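Local coordinates for peroxisomal fatty acid beta-oxidation multifunctional protein MFP2 (Arabidopsis thaliana, PDB 2WTB), which carries out successive steps of peroxisomal fatty acid beta-oxidation, hydrating long-chain enoyl-CoA and oxidising 3-hydroxyacyl-CoA, during seed germination, at residues A[297-310]-A[464-478]. Sequence-based numbering, arbitrary orientation.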
ATOM      1  N   ALA A 297      -3.181  11.999   4.461  1.00 58.46           N
ATOM      2  CA  ALA A 297      -2.453  13.254   4.606  1.00 56.63           C
ATOM      3  C   ALA A 297      -3.403  14.438   4.743  1.00 61.72           C
ATOM      4  O   ALA A 297      -2.971  15.578   4.905  1.00 61.99           O
ATOM      5  CB  ALA A 297      -1.517  13.459   3.427  1.00 47.45           C
ATOM      6  N   LYS A 298      -4.700  14.161   4.677  1.00 66.66           N
ATOM      7  CA  LYS A 298      -5.705  15.207   4.819  1.00 66.86           C
ATOM      8  C   LYS A 298      -6.214  15.290   6.254  1.00 64.17           C
ATOM      9  O   LYS A 298      -7.100  14.536   6.651  1.00 67.89           O
ATOM     10  CB  LYS A 298      -6.863  14.977   3.848  1.00 47.43           C
ATOM     11  CG  LYS A 298      -8.013  15.952   4.018  1.00 89.05           C
ATOM     12  CD  LYS A 298      -8.915  15.954   2.798  1.00 97.71           C
ATOM     13  CE  LYS A 298      -8.150  16.372   1.553  1.00101.67           C
ATOM     14  NZ  LYS A 298      -9.023  16.404   0.346  1.00105.54           N
ATOM     15  N   VAL A 299      -5.644  16.210   7.025  1.00 57.31           N
ATOM     16  CA  VAL A 299      -6.029  16.396   8.420  1.00 43.06           C
ATOM     17  C   VAL A 299      -6.617  17.787   8.635  1.00 58.69           C
ATOM     18  O   VAL A 299      -5.881  18.775   8.693  1.00 56.83           O
ATOM     19  CB  VAL A 299      -4.824  16.209   9.358  1.00 48.63           C
ATOM     20  CG1 VAL A 299      -5.262  16.290  10.815  1.00 42.25           C
ATOM     21  CG2 VAL A 299      -4.133  14.887   9.073  1.00 43.10           C
ATOM     22  N   PRO A 300      -7.951  17.868   8.757  1.00 57.51           N
ATOM     23  CA  PRO A 300      -8.664  19.141   8.921  1.00 59.32           C
ATOM     24  C   PRO A 300      -8.138  19.942  10.104  1.00 60.07           C
ATOM     25  O   PRO A 300      -7.820  19.365  11.146  1.00 55.22           O
ATOM     26  CB  PRO A 300     -10.106  18.703   9.187  1.00 42.91           C
ATOM     27  CG  PRO A 300     -10.210  17.358   8.572  1.00 46.27           C
ATOM     28  CD  PRO A 300      -8.870  16.719   8.764  1.00 43.84           C
ATOM     29  N   GLY A 301      -8.051  21.259   9.936  1.00 55.33           N
ATOM     30  CA  GLY A 301      -7.546  22.135  10.977  1.00 38.88           C
ATOM     31  C   GLY A 301      -6.033  22.105  11.097  1.00 53.59           C
ATOM     32  O   GLY A 301      -5.464  22.700  12.011  1.00 58.04           O
ATOM     33  N   VAL A 302      -5.381  21.408  10.174  1.00 44.16           N
ATOM     34  CA  VAL A 302      -3.926  21.316  10.166  1.00 47.24           C
ATOM     35  C   VAL A 302      -3.368  21.501   8.757  1.00 54.26           C
ATOM     36  O   VAL A 302      -2.432  22.274   8.549  1.00 55.29           O
ATOM     37  CB  VAL A 302      -3.439  19.966  10.729  1.00 48.40           C
ATOM     38  CG1 VAL A 302      -1.975  19.729  10.377  1.00 38.37           C
ATOM     39  CG2 VAL A 302      -3.647  19.911  12.231  1.00 45.23           C
ATOM     40  N   THR A 303      -3.948  20.790   7.793  1.00 45.93           N
ATOM     41  CA  THR A 303      -3.445  20.821   6.422  1.00 40.57           C
ATOM     42  C   THR A 303      -4.315  21.652   5.480  1.00 42.93           C
ATOM     43  O   THR A 303      -4.092  21.665   4.270  1.00 41.79           O
ATOM     44  CB  THR A 303      -3.289  19.405   5.840  1.00 47.98           C
ATOM     45  OG1 THR A 303      -4.569  18.758   5.792  1.00 42.61           O
ATOM     46  CG2 THR A 303      -2.330  18.586   6.687  1.00 53.20           C
ATOM     47  N   ASP A 304      -5.302  22.344   6.038  1.00 40.61           N
ATOM     48  CA  ASP A 304      -6.172  23.204   5.243  1.00 44.17           C
ATOM     49  C   ASP A 304      -5.920  24.688   5.516  1.00 44.48           C
ATOM     50  O   ASP A 304      -6.702  25.538   5.096  1.00 42.82           O
ATOM     51  CB  ASP A 304      -7.641  22.867   5.511  1.00 41.58           C
ATOM     52  CG  ASP A 304      -7.965  22.804   6.995  1.00 59.62           C
ATOM     53  OD1 ASP A 304      -7.049  23.030   7.815  1.00 64.50           O
ATOM     54  OD2 ASP A 304      -9.134  22.522   7.345  1.00 52.68           O
ATOM     55  N   ARG A 305      -4.823  24.991   6.210  1.00 55.35           N
ATOM     56  CA  ARG A 305      -4.540  26.353   6.668  1.00 53.32           C
ATOM     57  C   ARG A 305      -3.733  27.181   5.670  1.00 59.93           C
ATOM     58  O   ARG A 305      -3.598  28.397   5.823  1.00 64.99           O
ATOM     59  CB  ARG A 305      -3.791  26.323   8.002  1.00 48.77           C
ATOM     60  CG  ARG A 305      -4.640  25.970   9.207  1.00 50.48           C
ATOM     61  CD  ARG A 305      -3.872  26.249  10.488  1.00 48.45           C
ATOM     62  NE  ARG A 305      -4.567  25.759  11.672  1.00 60.88           N
ATOM     63  CZ  ARG A 305      -4.032  25.731  12.887  1.00 72.98           C
ATOM     64  NH1 ARG A 305      -2.793  26.169  13.075  1.00 63.29           N
ATOM     65  NH2 ARG A 305      -4.731  25.265  13.914  1.00 85.53           N
ATOM     66  N   GLY A 306      -3.183  26.517   4.663  1.00 58.09           N
ATOM     67  CA  GLY A 306      -2.390  27.190   3.656  1.00 39.15           C
ATOM     68  C   GLY A 306      -0.907  27.118   3.953  1.00 49.40           C
ATOM     69  O   GLY A 306      -0.107  27.821   3.331  1.00 42.88           O
ATOM     70  N   LEU A 307      -0.535  26.270   4.907  1.00 38.12           N
ATOM     71  CA  LEU A 307       0.872  26.091   5.246  1.00 46.48           C
ATOM     72  C   LEU A 307       1.596  25.286   4.172  1.00 51.46           C
ATOM     73  O   LEU A 307       0.972  24.650   3.324  1.00 56.59           O
ATOM     74  CB  LEU A 307       1.032  25.424   6.616  1.00 37.57           C
ATOM     75  CG  LEU A 307       0.294  26.089   7.784  1.00 41.94           C
ATOM     76  CD1 LEU A 307       0.664  25.437   9.107  1.00 41.03           C
ATOM     77  CD2 LEU A 307       0.582  27.578   7.826  1.00 35.35           C
ATOM     78  N   VAL A 308       2.920  25.326   4.213  1.00 52.63           N
ATOM     79  CA  VAL A 308       3.746  24.636   3.239  1.00 49.49           C
ATOM     80  C   VAL A 308       4.910  23.980   3.967  1.00 54.76           C
ATOM     81  O   VAL A 308       5.476  24.562   4.891  1.00 57.48           O
ATOM     82  CB  VAL A 308       4.277  25.614   2.166  1.00 59.25           C
ATOM     83  CG1 VAL A 308       5.423  24.992   1.384  1.00 65.19           C
ATOM     84  CG2 VAL A 308       3.153  26.047   1.232  1.00 49.51           C
ATOM     85  N   PRO A 309       5.263  22.753   3.563  1.00 58.25           N
ATOM     86  CA  PRO A 309       6.343  22.030   4.239  1.00 54.79           C
ATOM     87  C   PRO A 309       7.662  22.789   4.161  1.00 53.13           C
ATOM     88  O   PRO A 309       8.005  23.316   3.103  1.00 39.97           O
ATOM     89  CB  PRO A 309       6.444  20.727   3.439  1.00 57.32           C
ATOM     90  CG  PRO A 309       5.126  20.584   2.762  1.00 58.18           C
ATOM     91  CD  PRO A 309       4.675  21.973   2.462  1.00 54.08           C
ATOM     92  N   ARG A 310       8.386  22.846   5.274  1.00 47.62           N
ATOM     93  CA  ARG A 310       9.730  23.405   5.285  1.00 51.28           C
ATOM     94  C   ARG A 310      10.721  22.397   4.717  1.00 63.95           C
ATOM     95  O   ARG A 310      10.476  21.190   4.735  1.00 68.28           O
ATOM     96  CB  ARG A 310      10.143  23.792   6.708  1.00 54.41           C
ATOM     97  CG  ARG A 310       9.477  25.053   7.232  1.00 61.86           C
ATOM     98  CD  ARG A 310       9.950  25.387   8.640  1.00 74.59           C
ATOM     99  NE  ARG A 310       9.353  24.513   9.647  1.00 87.18           N
ATOM    100  CZ  ARG A 310       9.637  24.563  10.944  1.00 90.72           C
ATOM    101  NH1 ARG A 310      10.518  25.444  11.402  1.00 90.29           N
ATOM    102  NH2 ARG A 310       9.043  23.730  11.787  1.00 86.52           N
ATOM    103  N   ARG A 464       0.518  13.682  17.231  1.00 44.35           N
ATOM    104  CA  ARG A 464       0.389  15.087  17.594  1.00 47.50           C
ATOM    105  C   ARG A 464      -0.090  15.206  19.035  1.00 40.12           C
ATOM    106  O   ARG A 464      -0.736  14.302  19.556  1.00 46.07           O
ATOM    107  CB  ARG A 464      -0.618  15.782  16.674  1.00 40.15           C
ATOM    108  CG  ARG A 464      -2.048  15.673  17.177  1.00 49.31           C
ATOM    109  CD  ARG A 464      -3.042  15.408  16.060  1.00 53.77           C
ATOM    110  NE  ARG A 464      -3.519  16.632  15.433  1.00 61.98           N
ATOM    111  CZ  ARG A 464      -4.725  16.762  14.892  1.00 59.30           C
ATOM    112  NH1 ARG A 464      -5.572  15.744  14.917  1.00 37.99           N
ATOM    113  NH2 ARG A 464      -5.089  17.911  14.337  1.00 68.62           N
ATOM    114  N   THR A 465       0.225  16.323  19.677  1.00 52.80           N
ATOM    115  CA  THR A 465      -0.311  16.606  20.999  1.00 48.24           C
ATOM    116  C   THR A 465      -1.285  17.763  20.881  1.00 48.81           C
ATOM    117  O   THR A 465      -1.606  18.195  19.775  1.00 52.92           O
ATOM    118  CB  THR A 465       0.789  16.979  22.001  1.00 58.70           C
ATOM    119  OG1 THR A 465       1.920  16.120  21.816  1.00 70.49           O
ATOM    120  CG2 THR A 465       0.281  16.825  23.419  1.00 74.34           C
ATOM    121  N   ASN A 466      -1.759  18.258  22.021  1.00 53.59           N
ATOM    122  CA  ASN A 466      -2.579  19.460  22.051  1.00 52.05           C
ATOM    123  C   ASN A 466      -1.728  20.676  21.719  1.00 54.14           C
ATOM    124  O   ASN A 466      -2.246  21.737  21.375  1.00 57.39           O
ATOM    125  CB  ASN A 466      -3.205  19.646  23.432  1.00 59.75           C
ATOM    126  CG  ASN A 466      -3.918  18.407  23.923  1.00 69.04           C
ATOM    127  OD1 ASN A 466      -3.738  17.985  25.067  1.00 77.25           O
ATOM    128  ND2 ASN A 466      -4.734  17.811  23.058  1.00 61.47           N
ATOM    129  N   HIS A 467      -0.413  20.509  21.824  1.00 53.10           N
ATOM    130  CA  HIS A 467       0.517  21.620  21.662  1.00 55.51           C
ATOM    131  C   HIS A 467       1.266  21.584  20.330  1.00 56.73           C
ATOM    132  O   HIS A 467       1.689  22.623  19.824  1.00 60.98           O
ATOM    133  CB  HIS A 467       1.506  21.649  22.828  1.00 43.66           C
ATOM    134  CG  HIS A 467       0.848  21.617  24.171  1.00 48.86           C
ATOM    135  ND1 HIS A 467       0.351  22.747  24.785  1.00 53.21           N
ATOM    136  CD2 HIS A 467       0.597  20.590  25.017  1.00 50.52           C
ATOM    137  CE1 HIS A 467      -0.175  22.418  25.950  1.00 57.36           C
ATOM    138  NE2 HIS A 467      -0.037  21.114  26.117  1.00 53.21           N
ATOM    139  N   THR A 468       1.433  20.393  19.768  1.00 57.12           N
ATOM    140  CA  THR A 468       2.123  20.262  18.491  1.00 54.43           C
ATOM    141  C   THR A 468       1.567  21.268  17.496  1.00 48.11           C
ATOM    142  O   THR A 468       0.365  21.296  17.235  1.00 46.90           O
ATOM    143  CB  THR A 468       1.981  18.846  17.905  1.00 57.16           C
ATOM    144  OG1 THR A 468       2.506  17.886  18.829  1.00 58.29           O
ATOM    145  CG2 THR A 468       2.733  18.744  16.588  1.00 49.92           C
ATOM    146  N   SER A 469       2.447  22.097  16.947  1.00 44.16           N
ATOM    147  CA  SER A 469       2.034  23.112  15.988  1.00 52.00           C
ATOM    148  C   SER A 469       1.729  22.498  14.625  1.00 50.96           C
ATOM    149  O   SER A 469       2.409  21.572  14.183  1.00 47.47           O
ATOM    150  CB  SER A 469       3.109  24.188  15.846  1.00 55.87           C
ATOM    151  OG  SER A 469       4.230  23.688  15.142  1.00 61.36           O
ATOM    152  N   ALA A 470       0.703  23.023  13.963  1.00 43.52           N
ATOM    153  CA  ALA A 470       0.306  22.528  12.654  1.00 40.90           C
ATOM    154  C   ALA A 470       1.481  22.489  11.685  1.00 48.03           C
ATOM    155  O   ALA A 470       1.620  21.545  10.905  1.00 46.51           O
ATOM    156  CB  ALA A 470      -0.818  23.378  12.086  1.00 33.61           C
ATOM    157  N   GLN A 471       2.325  23.514  11.739  1.00 46.74           N
ATOM    158  CA  GLN A 471       3.446  23.625  10.810  1.00 50.57           C
ATOM    159  C   GLN A 471       4.448  22.485  10.971  1.00 46.26           C
ATOM    160  O   GLN A 471       5.062  22.052   9.998  1.00 50.97           O
ATOM    161  CB  GLN A 471       4.150  24.975  10.966  1.00 45.06           C
ATOM    162  CG  GLN A 471       5.424  25.112  10.144  1.00 35.04           C
ATOM    163  CD  GLN A 471       5.159  25.175   8.655  1.00 47.10           C
ATOM    164  OE1 GLN A 471       4.358  25.987   8.184  1.00 49.64           O
ATOM    165  NE2 GLN A 471       5.839  24.322   7.899  1.00 47.63           N
ATOM    166  N   VAL A 472       4.614  22.004  12.199  1.00 43.01           N
ATOM    167  CA  VAL A 472       5.500  20.872  12.450  1.00 48.24           C
ATOM    168  C   VAL A 472       4.902  19.586  11.878  1.00 62.28           C
ATOM    169  O   VAL A 472       5.613  18.753  11.311  1.00 63.13           O
ATOM    170  CB  VAL A 472       5.798  20.696  13.954  1.00 44.32           C
ATOM    171  CG1 VAL A 472       6.553  19.396  14.204  1.00 50.82           C
ATOM    172  CG2 VAL A 472       6.597  21.876  14.475  1.00 46.15           C
ATOM    173  N   ILE A 473       3.590  19.435  12.024  1.00 51.63           N
ATOM    174  CA  ILE A 473       2.891  18.276  11.485  1.00 43.30           C
ATOM    175  C   ILE A 473       2.964  18.265   9.961  1.00 46.34           C
ATOM    176  O   ILE A 473       3.260  17.239   9.353  1.00 44.39           O
ATOM    177  CB  ILE A 473       1.422  18.251  11.933  1.00 39.61           C
ATOM    178  CG1 ILE A 473       1.331  17.967  13.433  1.00 34.21           C
ATOM    179  CG2 ILE A 473       0.646  17.213  11.148  1.00 38.18           C
ATOM    180  CD1 ILE A 473      -0.060  18.114  14.000  1.00 33.41           C
ATOM    181  N   VAL A 474       2.696  19.415   9.351  1.00 45.29           N
ATOM    182  CA  VAL A 474       2.802  19.556   7.906  1.00 35.52           C
ATOM    183  C   VAL A 474       4.215  19.219   7.436  1.00 50.61           C
ATOM    184  O   VAL A 474       4.401  18.635   6.368  1.00 59.01           O
ATOM    185  CB  VAL A 474       2.421  20.982   7.453  1.00 35.22           C
ATOM    186  CG1 VAL A 474       3.013  21.297   6.084  1.00 29.93           C
ATOM    187  CG2 VAL A 474       0.907  21.152   7.453  1.00 31.83           C
ATOM    188  N   ASP A 475       5.208  19.581   8.242  1.00 44.29           N
ATOM    189  CA  ASP A 475       6.597  19.274   7.925  1.00 50.36           C
ATOM    190  C   ASP A 475       6.839  17.770   7.926  1.00 55.88           C
ATOM    191  O   ASP A 475       7.300  17.201   6.939  1.00 62.05           O
ATOM    192  CB  ASP A 475       7.538  19.950   8.923  1.00 62.04           C
ATOM    193  CG  ASP A 475       7.644  21.448   8.705  1.00 86.49           C
ATOM    194  OD1 ASP A 475       7.340  21.911   7.586  1.00 92.73           O
ATOM    195  OD2 ASP A 475       8.034  22.162   9.652  1.00 96.12           O
ATOM    196  N   LEU A 476       6.518  17.135   9.047  1.00 70.02           N
ATOM    197  CA  LEU A 476       6.726  15.703   9.219  1.00 60.79           C
ATOM    198  C   LEU A 476       5.895  14.911   8.217  1.00 53.89           C
ATOM    199  O   LEU A 476       6.371  13.948   7.620  1.00 48.12           O
ATOM    200  CB  LEU A 476       6.363  15.300  10.649  1.00 50.46           C
ATOM    201  CG  LEU A 476       7.110  14.104  11.225  1.00 49.61           C
ATOM    202  CD1 LEU A 476       8.484  14.000  10.602  1.00 63.99           C
ATOM    203  CD2 LEU A 476       7.206  14.236  12.731  1.00 42.90           C
ATOM    204  N   LEU A 477       4.650  15.335   8.036  1.00 54.51           N
ATOM    205  CA  LEU A 477       3.752  14.732   7.062  1.00 49.29           C
ATOM    206  C   LEU A 477       4.426  14.653   5.697  1.00 53.05           C
ATOM    207  O   LEU A 477       4.216  13.703   4.941  1.00 59.48           O
ATOM    208  CB  LEU A 477       2.465  15.555   6.969  1.00 45.29           C
ATOM    209  CG  LEU A 477       1.164  14.864   6.566  1.00 56.81           C
ATOM    210  CD1 LEU A 477       1.030  13.511   7.244  1.00 57.19           C
ATOM    211  CD2 LEU A 477      -0.018  15.758   6.909  1.00 56.82           C
ATOM    212  N   ASP A 478       5.247  15.652   5.393  1.00 51.56           N
ATOM    213  CA  ASP A 478       5.924  15.728   4.103  1.00 51.52           C
ATOM    214  C   ASP A 478       7.178  14.864   4.074  1.00 56.04           C
ATOM    215  O   ASP A 478       7.504  14.265   3.047  1.00 53.03           O
ATOM    216  CB  ASP A 478       6.289  17.174   3.777  1.00 52.03           C
ATOM    217  CG  ASP A 478       6.526  17.391   2.299  1.00 60.11           C
ATOM    218  OD1 ASP A 478       5.605  17.102   1.507  1.00 60.72           O
ATOM    219  OD2 ASP A 478       7.627  17.854   1.933  1.00 62.08           O
TER
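Arg310 and Asp475 form a salt bridge where the loop 297-310 wraps along helix 470-482. This helix belongs to the Rossmann-type NAD-binding domain of the dehydrogenase part. The loop comes from helix 281-294 and leads into strand 315-318 of that domain. Arg310 holds one carboxylate oxygen of Asp475 with two nitrogens. A turn about its CG-CD bond (chi3 -75°) brings NE to 2.7 Å from Asp475 OD2, with the oxygen close to the guanidinium plane. Arg310 NH2 donates to the same OD2. Asp475 OD1 takes two more donors from opposite faces of the carboxylate: the backbone N of Arg310, at 2.7 Å, and Gln471 NE2. An alanine in place of Asp475 would probably leave the Arg310 guanidinium without its charged mate, and the Arg310 backbone N without its acceptor. Gln471 NE2 also donates to Val308 O, at 3.0 Å and almost straight (173°). Leu307 CD1 lies over the first turn of the helix, 3.9 Å from Ala470 CB. Pro309 meets Val474 CG1 and lays its ring carbons CB and CG against the Asp478 carboxylate. Earlier in the loop, Val302 points at the helix. Its CG1, anti to the backbone N (chi1 165°), meets Ile473 CG2 at 3.7 Å, the two side chains crossing at about a right angle. Thr303 CG2 touches Leu477 CD2, also at 3.7 Å. Val299 CG1 sits over one face of the Arg464 guanidinium, 3.9 Å from Arg464 NH2.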